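PDB 5UOF: alpha,alpha-trehalose-phosphate synthase (UDP-forming) from Burkholderia multivorans, which belongs to glycosyltransferase family 20 and has the GT-B fold, with two Rossmann-like domains. Local coordinates for residues G279-F284 against E322-E327; L303-P308 against I343-R348; T368-G373 against N412-S417. One frame throughout, in Å; residues are numbered along the deposited sequence.

Contact 1 of 3, residues G279-F284 against E322-E327; sequences GLVERF and ETLEGE
L324 meets L280 and V281 where helix 280-293 and helix 314-335 run side by side. The two short segments are nearly parallel, with axes 9.9 Å apart at an angle of 9°. The densest part is the branched end of L324. Its CD2 comes to 3.5 Å from CB of L280, closer than usual for two carbons. CD1 of L324 lies against the same CB and against CD1 of L280. The L324 side chain has CG beside its own backbone N (chi1 -67°) and extends from there across the gap. CD2 of L324 also sits above one face of the F284 ring, toward the rim. The edge of that ring is met by a backbone oxygen, with CE2 of F284 3.8 Å from O of L324. CD2 of L324 lies 4.0 Å from CG2 of V281, which leads to the solvent side. Contacts there are fewer, but CG2 of V281 and CG2 of T323 are just as close, at 3.5 Å. CG1 of V281 meets CG of E327 more loosely, at 4.1 Å. The bent E327 chain sends its carboxylate to R330 in a salt bridge and to Q285 in a hydrogen bond. On the buried side L280 and F284 reach Q305, and L324 reaches Y345. The helix pair thus covers one face of the sheet at its edge, over strands 301-306 and 343-346.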
ATOM      1  N   GLY A 279       5.348   2.120 -14.076  1.00 15.42           N
ATOM      2  CA  GLY A 279       4.169   2.748 -14.665  1.00 15.31           C
ATOM      3  C   GLY A 279       4.353   3.122 -16.120  1.00 14.22           C
ATOM      4  O   GLY A 279       3.962   4.224 -16.539  1.00 12.76           O
ATOM      5  N   LEU A 280       4.959   2.233 -16.908  1.00 12.96           N
ATOM      6  CA  LEU A 280       5.305   2.618 -18.272  1.00 12.74           C
ATOM      7  C   LEU A 280       4.074   2.671 -19.175  1.00 13.19           C
ATOM      8  O   LEU A 280       4.064   3.425 -20.152  1.00 13.22           O
ATOM      9  CB  LEU A 280       6.369   1.672 -18.818  1.00 15.04           C
ATOM     10  CG  LEU A 280       7.708   1.965 -18.136  1.00 12.50           C
ATOM     11  CD1 LEU A 280       8.720   0.835 -18.348  1.00 14.54           C
ATOM     12  CD2 LEU A 280       8.260   3.291 -18.660  1.00 14.23           C
ATOM     13  N   VAL A 281       3.029   1.895 -18.878  1.00 13.22           N
ATOM     14  CA  VAL A 281       1.785   2.063 -19.625  1.00 14.17           C
ATOM     15  C   VAL A 281       1.243   3.466 -19.412  1.00 14.54           C
ATOM     16  O   VAL A 281       0.852   4.156 -20.364  1.00 13.03           O
ATOM     17  CB  VAL A 281       0.746   1.008 -19.216  1.00 14.71           C
ATOM     18  CG1 VAL A 281      -0.629   1.388 -19.776  1.00 14.13           C
ATOM     19  CG2 VAL A 281       1.173  -0.366 -19.711  1.00 21.43           C
ATOM     20  N   GLU A 282       1.192   3.890 -18.147  1.00 15.12           N
ATOM     21  CA  GLU A 282       0.736   5.235 -17.820  1.00 16.39           C
ATOM     22  C   GLU A 282       1.611   6.275 -18.496  1.00 16.32           C
ATOM     23  O   GLU A 282       1.112   7.286 -18.997  1.00 13.26           O
ATOM     24  CB  GLU A 282       0.746   5.444 -16.304  1.00 13.45           C
ATOM     25  CG  GLU A 282      -0.310   4.646 -15.545  1.00 16.63           C
ATOM     26  CD  GLU A 282       0.124   3.230 -15.204  1.00 26.33           C
ATOM     27  OE1 GLU A 282      -0.601   2.563 -14.437  1.00 28.85           O
ATOM     28  OE2 GLU A 282       1.179   2.778 -15.691  1.00 21.38           O
ATOM     29  N   ARG A 283       2.922   6.038 -18.510  1.00 10.91           N
ATOM     30  CA  ARG A 283       3.857   6.941 -19.176  1.00 12.24           C
ATOM     31  C   ARG A 283       3.447   7.177 -20.630  1.00 10.62           C
ATOM     32  O   ARG A 283       3.328   8.326 -21.089  1.00 11.02           O
ATOM     33  CB  ARG A 283       5.263   6.324 -19.085  1.00 11.12           C
ATOM     34  CG  ARG A 283       6.433   7.270 -19.327  1.00 14.26           C
ATOM     35  CD  ARG A 283       6.860   7.968 -18.046  1.00 16.95           C
ATOM     36  NE  ARG A 283       7.193   7.013 -16.984  1.00 17.15           N
ATOM     37  CZ  ARG A 283       8.403   6.510 -16.767  1.00 18.95           C
ATOM     38  NH1 ARG A 283       9.424   6.848 -17.545  1.00 16.79           N
ATOM     39  NH2 ARG A 283       8.590   5.641 -15.773  1.00 13.40           N
ATOM     40  N   PHE A 284       3.224   6.091 -21.368  1.00 11.31           N
ATOM     41  CA  PHE A 284       2.860   6.200 -22.772  1.00  9.63           C
ATOM     42  C   PHE A 284       1.489   6.838 -22.926  1.00 11.35           C
ATOM     43  O   PHE A 284       1.283   7.662 -23.821  1.00 12.51           O
ATOM     44  CB  PHE A 284       2.843   4.829 -23.445  1.00 10.11           C
ATOM     45  CG  PHE A 284       4.208   4.222 -23.685  1.00  9.89           C
ATOM     46  CD1 PHE A 284       5.355   4.777 -23.139  1.00 13.38           C
ATOM     47  CD2 PHE A 284       4.319   3.099 -24.486  1.00 10.38           C
ATOM     48  CE1 PHE A 284       6.602   4.192 -23.377  1.00 15.34           C
ATOM     49  CE2 PHE A 284       5.562   2.508 -24.724  1.00 15.52           C
ATOM     50  CZ  PHE A 284       6.698   3.068 -24.172  1.00 12.96           C
ATOM     51  N   GLU A 322       5.608  -7.031 -23.683  1.00 17.17           N
ATOM     52  CA  GLU A 322       4.482  -7.257 -24.587  1.00 18.11           C
ATOM     53  C   GLU A 322       3.421  -6.178 -24.413  1.00 17.29           C
ATOM     54  O   GLU A 322       2.880  -5.657 -25.398  1.00 17.96           O
ATOM     55  CB  GLU A 322       3.878  -8.644 -24.350  1.00 23.49           C
ATOM     56  CG  GLU A 322       2.536  -8.833 -25.042  1.00 32.71           C
ATOM     57  CD  GLU A 322       2.126 -10.289 -25.152  1.00 49.29           C
ATOM     58  OE1 GLU A 322       3.018 -11.156 -25.268  1.00 55.63           O
ATOM     59  OE2 GLU A 322       0.909 -10.567 -25.124  1.00 52.76           O
ATOM     60  N   THR A 323       3.122  -5.822 -23.160  1.00 15.42           N
ATOM     61  CA  THR A 323       2.135  -4.785 -22.894  1.00 16.18           C
ATOM     62  C   THR A 323       2.560  -3.458 -23.501  1.00 13.84           C
ATOM     63  O   THR A 323       1.746  -2.775 -24.134  1.00 15.94           O
ATOM     64  CB  THR A 323       1.923  -4.646 -21.390  1.00 22.23           C
ATOM     65  OG1 THR A 323       1.391  -5.872 -20.867  1.00 20.13           O
ATOM     66  CG2 THR A 323       0.955  -3.535 -21.103  1.00 23.39           C
ATOM     67  N   LEU A 324       3.843  -3.092 -23.345  1.00 12.56           N
ATOM     68  CA  LEU A 324       4.317  -1.800 -23.840  1.00 13.52           C
ATOM     69  C   LEU A 324       4.396  -1.776 -25.357  1.00 16.86           C
ATOM     70  O   LEU A 324       4.138  -0.739 -25.980  1.00 16.48           O
ATOM     71  CB  LEU A 324       5.686  -1.467 -23.249  1.00 16.14           C
ATOM     72  CG  LEU A 324       5.729  -1.207 -21.749  1.00 23.56           C
ATOM     73  CD1 LEU A 324       7.154  -0.851 -21.347  1.00 21.80           C
ATOM     74  CD2 LEU A 324       4.761  -0.077 -21.387  1.00 16.84           C
ATOM     75  N   GLU A 325       4.784  -2.897 -25.971  1.00 14.03           N
ATOM     76  CA  GLU A 325       4.768  -2.955 -27.428  1.00 16.18           C
ATOM     77  C   GLU A 325       3.357  -2.751 -27.964  1.00 18.67           C
ATOM     78  O   GLU A 325       3.164  -2.057 -28.966  1.00 16.33           O
ATOM     79  CB  GLU A 325       5.366  -4.281 -27.908  1.00 15.39           C
ATOM     80  CG  GLU A 325       6.882  -4.304 -27.734  1.00 18.47           C
ATOM     81  CD  GLU A 325       7.532  -5.668 -27.913  1.00 21.86           C
ATOM     82  OE1 GLU A 325       8.777  -5.691 -28.020  1.00 26.38           O
ATOM     83  OE2 GLU A 325       6.833  -6.707 -27.926  1.00 20.75           O
ATOM     84  N   GLY A 326       2.355  -3.322 -27.291  1.00 16.12           N
ATOM     85  CA  GLY A 326       0.980  -3.105 -27.715  1.00 15.05           C
ATOM     86  C   GLY A 326       0.548  -1.659 -27.561  1.00 15.40           C
ATOM     87  O   GLY A 326      -0.136  -1.111 -28.431  1.00 14.62           O
ATOM     88  N   GLU A 327       0.940  -1.022 -26.451  1.00 13.84           N
ATOM     89  CA  GLU A 327       0.594   0.381 -26.233  1.00 16.11           C
ATOM     90  C   GLU A 327       1.286   1.285 -27.249  1.00 12.33           C
ATOM     91  O   GLU A 327       0.655   2.171 -27.841  1.00 14.23           O
ATOM     92  CB  GLU A 327       0.950   0.798 -24.802  1.00 18.52           C
ATOM     93  CG  GLU A 327      -0.055   0.360 -23.747  1.00 30.55           C
ATOM     94  CD  GLU A 327      -1.454   0.865 -24.037  1.00 33.73           C
ATOM     95  OE1 GLU A 327      -2.263   0.107 -24.608  1.00 38.05           O
ATOM     96  OE2 GLU A 327      -1.738   2.038 -23.724  1.00 28.29           O
TER

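Contact 2 of 3, residues L303-P308 against I343-R348; sequences LVQIAP and IQYLNR
L303 and I343 start a run of parallel bridges between strand 301-306 and strand 343-346, joined through helix 314-335 in a beta-alpha-beta crossover. Four backbone bonds satisfy the facing amides and carbonyls. N of Q344 gives to O of L303, N of Q305 to O of Q344 and N of L346 to O of Q305, each at 2.8 Å; N of A307 closes the run on O of L346 at 2.9 Å. On the other side, the V304 backbone bonds to V268 and S270, that of I306 to S270 and D272. N of I343 has OD1 of N332. A water donates to O of A307 and accepts from ND2 of N347, each at 2.7 Å. The same ND2 donates to OH of Y345 at 2.7 Å, close to the amide plane. The Y345 ring edge meets O of Q305 and CB of A307. Q305 CG is anti to its backbone N (chi1 174°), and a bend at chi2 turns the amide away from strand 343-346. OE1 bonds to OG of S270, NE2 to OD1 of D272 and O of I306. Backbone bonds thus set the pairing; beyond them N347, held by Y345, carries the link through one water to A307.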
ATOM      1  N   LEU A 303       8.526  11.022 -28.336  1.00 10.06           N
ATOM      2  CA  LEU A 303       8.939  10.394 -27.093  1.00  9.33           C
ATOM      3  C   LEU A 303       9.888   9.252 -27.426  1.00  9.45           C
ATOM      4  O   LEU A 303       9.556   8.386 -28.234  1.00 13.07           O
ATOM      5  CB  LEU A 303       7.720   9.880 -26.315  1.00  9.43           C
ATOM      6  CG  LEU A 303       8.015   8.921 -25.150  1.00 11.82           C
ATOM      7  CD1 LEU A 303       8.824   9.622 -24.066  1.00 10.44           C
ATOM      8  CD2 LEU A 303       6.681   8.392 -24.580  1.00 11.28           C
ATOM      9  N   VAL A 304      11.081   9.272 -26.833  1.00  9.84           N
ATOM     10  CA  VAL A 304      12.019   8.161 -26.921  1.00 10.82           C
ATOM     11  C   VAL A 304      12.021   7.472 -25.565  1.00 13.57           C
ATOM     12  O   VAL A 304      12.415   8.073 -24.561  1.00 12.51           O
ATOM     13  CB  VAL A 304      13.428   8.636 -27.311  1.00  9.59           C
ATOM     14  CG1 VAL A 304      14.442   7.498 -27.160  1.00 11.92           C
ATOM     15  CG2 VAL A 304      13.437   9.114 -28.744  1.00 12.94           C
ATOM     16  N   GLN A 305      11.555   6.225 -25.532  1.00 11.03           N
ATOM     17  CA  GLN A 305      11.593   5.386 -24.335  1.00 10.33           C
ATOM     18  C   GLN A 305      12.663   4.325 -24.535  1.00 12.32           C
ATOM     19  O   GLN A 305      12.544   3.476 -25.424  1.00 14.67           O
ATOM     20  CB  GLN A 305      10.239   4.729 -24.067  1.00  9.76           C
ATOM     21  CG  GLN A 305      10.278   3.725 -22.905  1.00 12.83           C
ATOM     22  CD  GLN A 305      10.396   4.408 -21.566  1.00 12.47           C
ATOM     23  OE1 GLN A 305       9.547   5.223 -21.209  1.00 13.15           O
ATOM     24  NE2 GLN A 305      11.455   4.090 -20.814  1.00 12.59           N
ATOM     25  N   ILE A 306      13.707   4.379 -23.713  1.00 10.38           N
ATOM     26  CA  ILE A 306      14.763   3.383 -23.720  1.00  9.83           C
ATOM     27  C   ILE A 306      14.530   2.475 -22.527  1.00 11.42           C
ATOM     28  O   ILE A 306      14.249   2.951 -21.422  1.00 12.45           O
ATOM     29  CB  ILE A 306      16.152   4.042 -23.668  1.00 15.23           C
ATOM     30  CG1 ILE A 306      16.391   4.820 -24.968  1.00 13.60           C
ATOM     31  CG2 ILE A 306      17.255   2.990 -23.443  1.00 12.54           C
ATOM     32  CD1 ILE A 306      17.549   5.794 -24.890  1.00 13.90           C
ATOM     33  N   ALA A 307      14.609   1.170 -22.760  1.00 14.40           N
ATOM     34  CA  ALA A 307      14.430   0.167 -21.711  1.00 13.57           C
ATOM     35  C   ALA A 307      15.578  -0.822 -21.833  1.00 17.04           C
ATOM     36  O   ALA A 307      15.531  -1.735 -22.675  1.00 15.63           O
ATOM     37  CB  ALA A 307      13.078  -0.531 -21.819  1.00 13.16           C
ATOM     38  N   PRO A 308      16.638  -0.646 -21.055  1.00 20.09           N
ATOM     39  CA  PRO A 308      17.741  -1.596 -21.079  1.00 25.19           C
ATOM     40  C   PRO A 308      17.232  -2.983 -20.737  1.00 22.18           C
ATOM     41  O   PRO A 308      16.572  -3.163 -19.706  1.00 24.76           O
ATOM     42  CB  PRO A 308      18.694  -1.066 -19.994  1.00 27.27           C
ATOM     43  CG  PRO A 308      18.295   0.374 -19.793  1.00 31.27           C
ATOM     44  CD  PRO A 308      16.831   0.432 -20.070  1.00 21.55           C
ATOM     45  N   ILE A 343       6.142   7.522 -30.750  1.00 10.91           N
ATOM     46  CA  ILE A 343       6.844   6.869 -29.646  1.00 11.38           C
ATOM     47  C   ILE A 343       7.883   5.932 -30.241  1.00 10.58           C
ATOM     48  O   ILE A 343       7.535   4.934 -30.890  1.00 13.43           O
ATOM     49  CB  ILE A 343       5.900   6.101 -28.712  1.00 11.72           C
ATOM     50  CG1 ILE A 343       4.914   7.056 -28.041  1.00 14.54           C
ATOM     51  CG2 ILE A 343       6.723   5.376 -27.625  1.00 13.62           C
ATOM     52  CD1 ILE A 343       3.949   6.335 -27.073  1.00 13.86           C
ATOM     53  N   GLN A 344       9.156   6.257 -30.030  1.00 10.46           N
ATOM     54  CA  GLN A 344      10.247   5.331 -30.326  1.00 10.97           C
ATOM     55  C   GLN A 344      10.528   4.532 -29.063  1.00 16.55           C
ATOM     56  O   GLN A 344      10.952   5.098 -28.052  1.00 19.88           O
ATOM     57  CB  GLN A 344      11.498   6.079 -30.776  1.00 13.00           C
ATOM     58  CG  GLN A 344      11.269   6.908 -32.015  1.00 21.05           C
ATOM     59  CD  GLN A 344      12.472   7.768 -32.353  1.00 27.27           C
ATOM     60  OE1 GLN A 344      12.357   8.996 -32.477  1.00 26.97           O
ATOM     61  NE2 GLN A 344      13.631   7.130 -32.502  1.00 22.94           N
ATOM     62  N   TYR A 345      10.282   3.228 -29.114  1.00 15.21           N
ATOM     63  CA  TYR A 345      10.406   2.369 -27.945  1.00 13.96           C
ATOM     64  C   TYR A 345      11.529   1.380 -28.230  1.00 14.29           C
ATOM     65  O   TYR A 345      11.402   0.511 -29.103  1.00 13.22           O
ATOM     66  CB  TYR A 345       9.076   1.677 -27.635  1.00 12.41           C
ATOM     67  CG  TYR A 345       9.179   0.599 -26.600  1.00 11.90           C
ATOM     68  CD1 TYR A 345       9.988   0.753 -25.484  1.00 14.38           C
ATOM     69  CD2 TYR A 345       8.473  -0.587 -26.745  1.00 20.40           C
ATOM     70  CE1 TYR A 345      10.099  -0.248 -24.547  1.00 15.86           C
ATOM     71  CE2 TYR A 345       8.576  -1.589 -25.812  1.00 21.05           C
ATOM     72  CZ  TYR A 345       9.385  -1.409 -24.719  1.00 19.42           C
ATOM     73  OH  TYR A 345       9.490  -2.411 -23.799  1.00 19.09           O
ATOM     74  N   LEU A 346      12.639   1.537 -27.504  1.00 11.86           N
ATOM     75  CA  LEU A 346      13.910   0.894 -27.823  1.00 12.52           C
ATOM     76  C   LEU A 346      14.296  -0.023 -26.674  1.00 12.99           C
ATOM     77  O   LEU A 346      14.655   0.451 -25.592  1.00 15.84           O
ATOM     78  CB  LEU A 346      14.990   1.952 -28.061  1.00 14.58           C
ATOM     79  CG  LEU A 346      14.714   2.807 -29.302  1.00 16.10           C
ATOM     80  CD1 LEU A 346      15.543   4.089 -29.284  1.00 13.37           C
ATOM     81  CD2 LEU A 346      15.006   1.980 -30.551  1.00 14.56           C
ATOM     82  N   ASN A 347      14.241  -1.333 -26.925  1.00 13.60           N
ATOM     83  CA  ASN A 347      14.620  -2.350 -25.945  1.00 17.08           C
ATOM     84  C   ASN A 347      16.113  -2.639 -26.103  1.00 15.67           C
ATOM     85  O   ASN A 347      16.534  -3.718 -26.523  1.00 19.38           O
ATOM     86  CB  ASN A 347      13.786  -3.610 -26.143  1.00 16.87           C
ATOM     87  CG  ASN A 347      12.321  -3.389 -25.847  1.00 22.01           C
ATOM     88  OD1 ASN A 347      11.472  -3.426 -26.744  1.00 30.39           O
ATOM     89  ND2 ASN A 347      12.012  -3.157 -24.582  1.00 16.16           N
ATOM     90  N   ARG A 348      16.917  -1.627 -25.768  1.00 16.09           N
ATOM     91  CA  ARG A 348      18.326  -1.587 -26.129  1.00 16.27           C
ATOM     92  C   ARG A 348      19.149  -0.989 -24.997  1.00 18.83           C
ATOM     93  O   ARG A 348      18.681  -0.130 -24.244  1.00 16.00           O
ATOM     94  CB  ARG A 348      18.581  -0.726 -27.385  1.00 19.40           C
ATOM     95  CG  ARG A 348      17.687  -1.018 -28.568  1.00 25.58           C
ATOM     96  CD  ARG A 348      18.194  -2.208 -29.360  1.00 30.72           C
ATOM     97  NE  ARG A 348      17.281  -2.558 -30.444  1.00 36.78           N
ATOM     98  CZ  ARG A 348      16.475  -3.616 -30.427  1.00 50.12           C
ATOM     99  NH1 ARG A 348      16.473  -4.440 -29.386  1.00 54.06           N
ATOM    100  NH2 ARG A 348      15.666  -3.849 -31.453  1.00 49.84           N
TER
HETATM  101  O   HOH W   1      13.914  -3.900 -22.867  1.00 21.06           O

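Contact 3 of 3, residues T368-G373 against N412-S417; sequences TPLRDG and NPYDLS
The Y414 ring has CD2 of L370 over one face, and OD1 of N412 lies in plane at its edge. The ring is carried by a type I beta turn from N412 to D415, which leads into helix 416-428 and contains an Asx turn, N412 OD1 accepting from N of Y414 at 3.0 Å. Y414 CG lies beside its own backbone N (chi1 -64°), which brings the ring over to L370. The methyl contact is a CH-pi interaction, with CD2 4.3 Å from the ring centroid and 22° off the normal. It sits toward the rim, nearest CZ. CB and CD1 of L370 both come up to the phenol oxygen from the same side, CB of L370 3.6 Å from OH of Y414. P413 fills the middle of the contact. Its CG packs on CD2 of L370 at 3.7 Å, so this one methyl serves both proline and tyrosine. The contact joins two loops that follow strands of the same parallel sheet. L175 of the second subunit packs on Y414, and its R174 carbonyl accepts from ND2 of N412. OD2 of D415, the helix N-cap, is hydrogen-bonded to N of a bound free serine. At the buried end, CB of P413 rests 3.5 Å from O of T368.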
ATOM      1  N   THR A 368       8.532   9.318 -14.356  1.00 10.33           N
ATOM      2  CA  THR A 368       7.345   9.280 -13.498  1.00  8.84           C
ATOM      3  C   THR A 368       7.006   7.856 -13.063  1.00 13.55           C
ATOM      4  O   THR A 368       5.886   7.376 -13.275  1.00 13.09           O
ATOM      5  CB  THR A 368       6.169   9.951 -14.206  1.00 16.49           C
ATOM      6  OG1 THR A 368       5.871   9.255 -15.422  1.00 15.19           O
ATOM      7  CG2 THR A 368       6.498  11.428 -14.538  1.00 13.17           C
ATOM      8  N   PRO A 369       7.937   7.170 -12.386  1.00 11.63           N
ATOM      9  CA  PRO A 369       7.623   5.833 -11.864  1.00 11.43           C
ATOM     10  C   PRO A 369       6.520   5.896 -10.825  1.00 11.96           C
ATOM     11  O   PRO A 369       6.351   6.904 -10.137  1.00 13.29           O
ATOM     12  CB  PRO A 369       8.941   5.381 -11.216  1.00 11.81           C
ATOM     13  CG  PRO A 369       9.620   6.686 -10.817  1.00  9.73           C
ATOM     14  CD  PRO A 369       9.279   7.620 -11.974  1.00 10.91           C
ATOM     15  N   LEU A 370       5.790   4.782 -10.690  1.00 11.47           N
ATOM     16  CA  LEU A 370       4.752   4.706  -9.663  1.00 12.80           C
ATOM     17  C   LEU A 370       5.349   4.730  -8.266  1.00 11.60           C
ATOM     18  O   LEU A 370       4.702   5.206  -7.327  1.00 11.56           O
ATOM     19  CB  LEU A 370       3.916   3.439  -9.841  1.00 13.09           C
ATOM     20  CG  LEU A 370       3.330   3.283 -11.240  1.00 13.28           C
ATOM     21  CD1 LEU A 370       2.449   2.030 -11.303  1.00 18.97           C
ATOM     22  CD2 LEU A 370       2.558   4.547 -11.650  1.00 14.57           C
ATOM     23  N   ARG A 371       6.574   4.223  -8.116  1.00 10.80           N
ATOM     24  CA  ARG A 371       7.258   4.181  -6.833  0.86 11.01           C
ATOM     25  C   ARG A 371       8.732   3.900  -7.095  1.00 10.15           C
ATOM     26  O   ARG A 371       9.061   3.011  -7.888  1.00 14.34           O
ATOM     27  CB  ARG A 371       6.622   3.105  -5.938  0.86 11.74           C
ATOM     28  CG  ARG A 371       7.226   2.956  -4.554  0.86 12.16           C
ATOM     29  CD  ARG A 371       7.172   4.242  -3.753  0.86 14.58           C
ATOM     30  NE  ARG A 371       5.818   4.585  -3.320  0.86 14.47           N
ATOM     31  CZ  ARG A 371       5.561   5.358  -2.267  0.86 18.05           C
ATOM     32  NH1 ARG A 371       6.563   5.837  -1.540  0.86 24.22           N
ATOM     33  NH2 ARG A 371       4.303   5.617  -1.922  0.86 20.27           N
ATOM     34  N   ASP A 372       9.613   4.664  -6.439  1.00  9.09           N
ATOM     35  CA  ASP A 372      11.051   4.524  -6.662  1.00 12.14           C
ATOM     36  C   ASP A 372      11.789   5.009  -5.422  1.00 11.17           C
ATOM     37  O   ASP A 372      11.495   6.091  -4.905  1.00 12.12           O
ATOM     38  CB  ASP A 372      11.467   5.330  -7.903  1.00 14.33           C
ATOM     39  CG  ASP A 372      12.822   4.911  -8.469  1.00 17.08           C
ATOM     40  OD1 ASP A 372      13.779   4.705  -7.685  1.00 18.86           O
ATOM     41  OD2 ASP A 372      12.935   4.822  -9.712  1.00 14.72           O
ATOM     42  N   GLY A 373      12.737   4.209  -4.936  1.00 11.60           N
ATOM     43  CA  GLY A 373      13.493   4.624  -3.763  1.00 11.54           C
ATOM     44  C   GLY A 373      14.178   5.966  -3.944  1.00  9.55           C
ATOM     45  O   GLY A 373      14.325   6.732  -2.983  1.00 10.95           O
ATOM     46  N   ASN A 412       1.499  13.259 -10.114  1.00 13.93           N
ATOM     47  CA  ASN A 412       1.018  11.983  -9.624  1.00 14.45           C
ATOM     48  C   ASN A 412       0.776  11.095 -10.836  1.00 14.05           C
ATOM     49  O   ASN A 412      -0.137  11.380 -11.624  1.00 12.94           O
ATOM     50  CB  ASN A 412      -0.272  12.181  -8.822  1.00 10.45           C
ATOM     51  CG  ASN A 412      -0.764  10.896  -8.164  1.00 12.35           C
ATOM     52  OD1 ASN A 412      -0.584   9.811  -8.701  1.00 12.53           O
ATOM     53  ND2 ASN A 412      -1.413  11.024  -7.005  1.00 14.62           N
ATOM     54  N   PRO A 413       1.553  10.028 -11.037  1.00 13.11           N
ATOM     55  CA  PRO A 413       1.416   9.238 -12.274  1.00 11.71           C
ATOM     56  C   PRO A 413       0.107   8.472 -12.375  1.00 15.62           C
ATOM     57  O   PRO A 413      -0.214   7.983 -13.471  1.00 20.87           O
ATOM     58  CB  PRO A 413       2.622   8.288 -12.224  1.00 15.95           C
ATOM     59  CG  PRO A 413       2.944   8.163 -10.766  1.00 16.70           C
ATOM     60  CD  PRO A 413       2.595   9.498 -10.143  1.00 15.96           C
ATOM     61  N   TYR A 414      -0.671   8.375 -11.295  1.00 14.28           N
ATOM     62  CA  TYR A 414      -2.016   7.823 -11.363  1.00 15.41           C
ATOM     63  C   TYR A 414      -3.026   8.812 -11.921  1.00 16.98           C
ATOM     64  O   TYR A 414      -4.199   8.466 -12.068  1.00 19.31           O
ATOM     65  CB  TYR A 414      -2.462   7.360  -9.984  1.00 13.77           C
ATOM     66  CG  TYR A 414      -1.597   6.229  -9.487  1.00 18.05           C
ATOM     67  CD1 TYR A 414      -1.875   4.915  -9.848  1.00 22.00           C
ATOM     68  CD2 TYR A 414      -0.484   6.475  -8.696  1.00 12.92           C
ATOM     69  CE1 TYR A 414      -1.089   3.871  -9.409  1.00 24.79           C
ATOM     70  CE2 TYR A 414       0.322   5.423  -8.243  1.00 14.32           C
ATOM     71  CZ  TYR A 414       0.012   4.133  -8.611  1.00 21.16           C
ATOM     72  OH  TYR A 414       0.779   3.081  -8.177  1.00 20.22           O
ATOM     73  N   ASP A 415      -2.595  10.021 -12.239  1.00 16.19           N
ATOM     74  CA  ASP A 415      -3.450  11.051 -12.810  1.00 13.63           C
ATOM     75  C   ASP A 415      -2.910  11.321 -14.214  1.00 13.94           C
ATOM     76  O   ASP A 415      -2.062  12.193 -14.401  1.00 14.21           O
ATOM     77  CB  ASP A 415      -3.426  12.278 -11.918  1.00 15.83           C
ATOM     78  CG  ASP A 415      -4.395  13.353 -12.355  1.00 15.68           C
ATOM     79  OD1 ASP A 415      -4.934  13.281 -13.485  1.00 19.43           O
ATOM     80  OD2 ASP A 415      -4.620  14.283 -11.552  1.00 19.11           O
ATOM     81  N   LEU A 416      -3.396  10.562 -15.201  1.00 11.97           N
ATOM     82  CA  LEU A 416      -2.855  10.679 -16.555  1.00 11.09           C
ATOM     83  C   LEU A 416      -3.040  12.081 -17.110  1.00 15.05           C
ATOM     84  O   LEU A 416      -2.171  12.590 -17.828  1.00 13.60           O
ATOM     85  CB  LEU A 416      -3.505   9.661 -17.492  1.00 12.94           C
ATOM     86  CG  LEU A 416      -3.369   8.190 -17.094  1.00 18.80           C
ATOM     87  CD1 LEU A 416      -4.059   7.304 -18.122  1.00 25.19           C
ATOM     88  CD2 LEU A 416      -1.907   7.832 -16.960  1.00 23.83           C
ATOM     89  N   SER A 417      -4.169  12.718 -16.802  1.00 13.61           N
ATOM     90  CA  SER A 417      -4.389  14.067 -17.310  1.00 12.19           C
ATOM     91  C   SER A 417      -3.408  15.057 -16.698  1.00 13.58           C
ATOM     92  O   SER A 417      -2.931  15.963 -17.389  1.00 13.77           O
ATOM     93  CB  SER A 417      -5.823  14.502 -17.060  1.00 15.11           C
ATOM     94  OG  SER A 417      -6.690  13.761 -17.896  1.00 18.56           O
TER

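How the contacts relate
All three contacts belong to the domain built on the six-stranded parallel sheet. Contact 2 lies within that sheet, at its outermost strand 343-346. Contact 1 lies in the helix layer against one face of it: helix 314-335 links the two strands of contact 2, and contact 1 packs on the same two strands that pair there. Contact 3 lies at loops following other strands of the sheet. It touches contact 1 through R283 and T368 but does not reach contact 2. Contacts 1 and 2 are partly buried; contact 3 is buried and adjoins the second subunit. Backbone hydrogen bonds dominate contact 2, whereas contacts 1 and 3 are held across by apolar and aromatic packing.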